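Local coordinates for RING finger protein unkempt homolog (Mus musculus, PDB 5ELK) that binds specific RNA sequences through CCCH zinc fingers, represses translation and controls the early shape of cortical neurons, at residues Gln85-Glu90 and Phe111-His116. Sequence-based numbering, arbitrary orientation.
Sequences QQFHPE and FCAFAH. With ZN (zinc ion), chain E; nucleotides of chain B.
Gln86 meets Ala113 and Phe114 at the end of helix 82-86. Its CB lies 3.9 Å from Ala113 CB. CG is anti to the carbonyl carbon (chi1 -72°), and the chain then runs extended past O2 of U3 of chain B, with CB and CG both close to it. CD touches this O2 and, in a different direction, the sugar carbon C5' of A4 of chain B. OE1 lies over the face of the guanine of G5 of chain B, 3.5 Å from its N9. NE2 donates a nearly straight hydrogen bond of 2.8 Å to U3 O2, and also comes 3.5 Å from Phe114 CE1. The amide plane is turned 62° from the Phe114 ring.

The 111-116 segment belongs to a CCCH zinc finger. Cys112 SG and His116 NE2 bind its zinc ion together with Cys97 and Cys106. Phe114 N donates to Cys112 SG, which ties the RNA-facing loop to the metal site. The Phe114 ring is sandwiched between the bases of U3 and A4, one on each face. Ala113 reads two bases through its backbone: its O accepts from U3 N3 at 3.0 Å, and its N donates to G5 O6 at 2.8 Å. Phe111 O accepts from G5 N1.

Ala113 CB also makes a CH-pi contact over one face of Phe87, 4.0 Å from the ring centroid. At the edge of that ring, Phe87 CZ lies 3.4 Å from Phe111 O. Outside the two segments, the ring of Tyr14 stacks with that of Phe87.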
# COMPACT_ATOMS: atom_id res chain seq x y z
N GLN A 85 5.07 0.17 -2.47
CA GLN A 85 6.02 -0.90 -2.21
C GLN A 85 5.40 -1.99 -1.32
O GLN A 85 5.49 -3.18 -1.63
CB GLN A 85 7.26 -0.32 -1.54
CG GLN A 85 8.35 -1.34 -1.30
CD GLN A 85 9.56 -0.74 -0.63
OE1 GLN A 85 9.45 -0.01 0.35
NE2 GLN A 85 10.74 -1.05 -1.16
N GLN A 86 4.77 -1.59 -0.23
CA GLN A 86 4.23 -2.53 0.73
C GLN A 86 3.15 -3.41 0.10
O GLN A 86 3.01 -4.58 0.45
CB GLN A 86 3.68 -1.81 1.96
CG GLN A 86 4.76 -1.22 2.86
CD GLN A 86 4.28 -0.97 4.27
OE1 GLN A 86 3.95 0.15 4.64
NE2 GLN A 86 4.24 -2.03 5.08
N PHE A 87 2.43 -2.84 -0.86
CA PHE A 87 1.36 -3.56 -1.53
C PHE A 87 1.76 -3.94 -2.94
O PHE A 87 0.91 -4.11 -3.81
CB PHE A 87 0.10 -2.71 -1.52
CG PHE A 87 -0.46 -2.52 -0.14
CD1 PHE A 87 0.01 -1.51 0.67
CD2 PHE A 87 -1.42 -3.37 0.36
CE1 PHE A 87 -0.49 -1.33 1.93
CE2 PHE A 87 -1.92 -3.20 1.63
CZ PHE A 87 -1.46 -2.18 2.41
N HIS A 88 3.06 -4.08 -3.17
CA HIS A 88 3.52 -4.59 -4.44
C HIS A 88 3.27 -6.09 -4.50
O HIS A 88 3.46 -6.79 -3.51
CB HIS A 88 5.01 -4.30 -4.63
CG HIS A 88 5.48 -4.51 -6.03
ND1 HIS A 88 5.94 -5.73 -6.49
CD2 HIS A 88 5.54 -3.67 -7.09
CE1 HIS A 88 6.28 -5.63 -7.76
NE2 HIS A 88 6.05 -4.39 -8.15
N PRO A 89 2.85 -6.61 -5.67
CA PRO A 89 2.61 -8.05 -5.86
C PRO A 89 3.69 -8.98 -5.32
O PRO A 89 3.38 -10.10 -4.95
CB PRO A 89 2.55 -8.18 -7.38
CG PRO A 89 1.96 -6.89 -7.82
CD PRO A 89 2.49 -5.85 -6.88
N GLU A 90 4.94 -8.52 -5.29
CA GLU A 90 6.08 -9.33 -4.86
C GLU A 90 6.46 -9.08 -3.40
O GLU A 90 7.32 -9.76 -2.84
CB GLU A 90 7.30 -9.05 -5.73
CG GLU A 90 7.11 -9.36 -7.20
CD GLU A 90 8.38 -9.10 -8.00
OE1 GLU A 90 8.43 -9.52 -9.18
OE2 GLU A 90 9.31 -8.48 -7.46
N PHE A 111 -6.05 -4.57 6.06
CA PHE A 111 -5.21 -3.68 5.27
C PHE A 111 -3.77 -3.77 5.72
O PHE A 111 -2.93 -2.95 5.34
CB PHE A 111 -5.72 -2.24 5.36
CG PHE A 111 -7.13 -2.07 4.85
CD1 PHE A 111 -7.53 -2.68 3.68
CD2 PHE A 111 -8.05 -1.32 5.55
CE1 PHE A 111 -8.82 -2.54 3.22
CE2 PHE A 111 -9.34 -1.18 5.09
CZ PHE A 111 -9.72 -1.79 3.92
N CYS A 112 -3.48 -4.79 6.52
CA CYS A 112 -2.10 -5.12 6.84
C CYS A 112 -1.46 -5.63 5.56
O CYS A 112 -2.08 -6.40 4.82
CB CYS A 112 -2.03 -6.20 7.91
SG CYS A 112 -0.34 -6.51 8.52
N ALA A 113 -0.22 -5.21 5.31
CA ALA A 113 0.51 -5.61 4.10
C ALA A 113 1.35 -6.86 4.37
O ALA A 113 2.05 -7.35 3.48
CB ALA A 113 1.41 -4.48 3.60
N PHE A 114 1.28 -7.35 5.60
CA PHE A 114 2.03 -8.53 6.02
C PHE A 114 1.15 -9.76 6.19
O PHE A 114 -0.08 -9.66 6.28
CB PHE A 114 2.77 -8.23 7.32
CG PHE A 114 3.80 -7.16 7.17
CD1 PHE A 114 3.46 -5.82 7.28
CD2 PHE A 114 5.11 -7.48 6.89
CE1 PHE A 114 4.40 -4.84 7.12
CE2 PHE A 114 6.06 -6.49 6.72
CZ PHE A 114 5.70 -5.17 6.85
N ALA A 115 1.77 -10.92 6.25
CA ALA A 115 1.03 -12.18 6.29
C ALA A 115 0.52 -12.47 7.69
O ALA A 115 1.22 -12.31 8.68
CB ALA A 115 1.90 -13.31 5.79
N HIS A 116 -0.74 -12.89 7.75
CA HIS A 116 -1.32 -13.38 8.99
C HIS A 116 -1.30 -14.90 8.93
O HIS A 116 -0.39 -15.48 8.33
CB HIS A 116 -2.72 -12.81 9.17
CG HIS A 116 -2.72 -11.33 9.38
ND1 HIS A 116 -3.83 -10.54 9.23
CD2 HIS A 116 -1.71 -10.49 9.74
CE1 HIS A 116 -3.52 -9.28 9.49
NE2 HIS A 116 -2.24 -9.23 9.80
ZN ZN E . -1.01 -7.69 10.49
P U B 3 12.15 -5.39 1.91
OP1 U B 3 12.55 -5.72 3.29
OP2 U B 3 12.20 -6.41 0.83
O5' U B 3 10.65 -4.86 1.98
C5' U B 3 10.28 -3.64 1.37
C4' U B 3 9.25 -2.92 2.19
O4' U B 3 8.00 -3.68 2.17
C3' U B 3 9.62 -2.76 3.67
O3' U B 3 9.04 -1.55 4.16
C2' U B 3 8.93 -3.96 4.30
O2' U B 3 8.70 -3.84 5.69
C1' U B 3 7.63 -4.01 3.50
N1 U B 3 6.96 -5.32 3.50
C2 U B 3 5.57 -5.35 3.58
O2 U B 3 4.88 -4.34 3.65
N3 U B 3 5.00 -6.61 3.59
C4 U B 3 5.66 -7.82 3.53
O4 U B 3 5.00 -8.87 3.55
C5 U B 3 7.08 -7.70 3.44
C6 U B 3 7.67 -6.49 3.43
P A B 4 9.69 -0.78 5.42
OP1 A B 4 9.80 0.67 5.08
OP2 A B 4 10.89 -1.56 5.80
O5' A B 4 8.63 -0.93 6.60
C5' A B 4 7.35 -0.31 6.52
C4' A B 4 6.59 -0.36 7.82
O4' A B 4 6.25 -1.73 8.17
C3' A B 4 7.30 0.22 9.05
O3' A B 4 6.29 0.71 9.91
C2' A B 4 7.88 -1.03 9.70
O2' A B 4 8.19 -0.89 11.08
C1' A B 4 6.74 -2.02 9.48
N9 A B 4 7.11 -3.43 9.51
C8 A B 4 8.24 -4.02 9.00
N7 A B 4 8.26 -5.33 9.14
C5 A B 4 7.06 -5.63 9.78
C6 A B 4 6.50 -6.85 10.20
N6 A B 4 7.10 -8.03 10.04
N1 A B 4 5.28 -6.81 10.80
C2 A B 4 4.68 -5.61 10.95
N3 A B 4 5.11 -4.40 10.59
C4 A B 4 6.33 -4.47 10.00
P G B 5 6.34 2.18 10.54
OP1 G B 5 7.67 2.81 10.31
OP2 G B 5 5.85 2.05 11.94
O5' G B 5 5.20 2.96 9.75
C5' G B 5 5.49 3.65 8.54
C4' G B 5 4.23 3.96 7.76
O4' G B 5 3.77 2.75 7.10
C3' G B 5 3.05 4.48 8.59
O3' G B 5 2.32 5.44 7.83
C2' G B 5 2.19 3.23 8.78
O2' G B 5 0.82 3.48 8.99
C1' G B 5 2.43 2.49 7.46
N9 G B 5 2.25 1.04 7.55
C8 G B 5 3.02 0.15 8.25
N7 G B 5 2.61 -1.08 8.14
C5 G B 5 1.50 -1.01 7.32
C6 G B 5 0.64 -2.03 6.84
O6 G B 5 0.68 -3.24 7.06
N1 G B 5 -0.37 -1.52 6.03
C2 G B 5 -0.52 -0.19 5.71
N2 G B 5 -1.56 0.10 4.91
N3 G B 5 0.28 0.77 6.14
C4 G B 5 1.26 0.30 6.94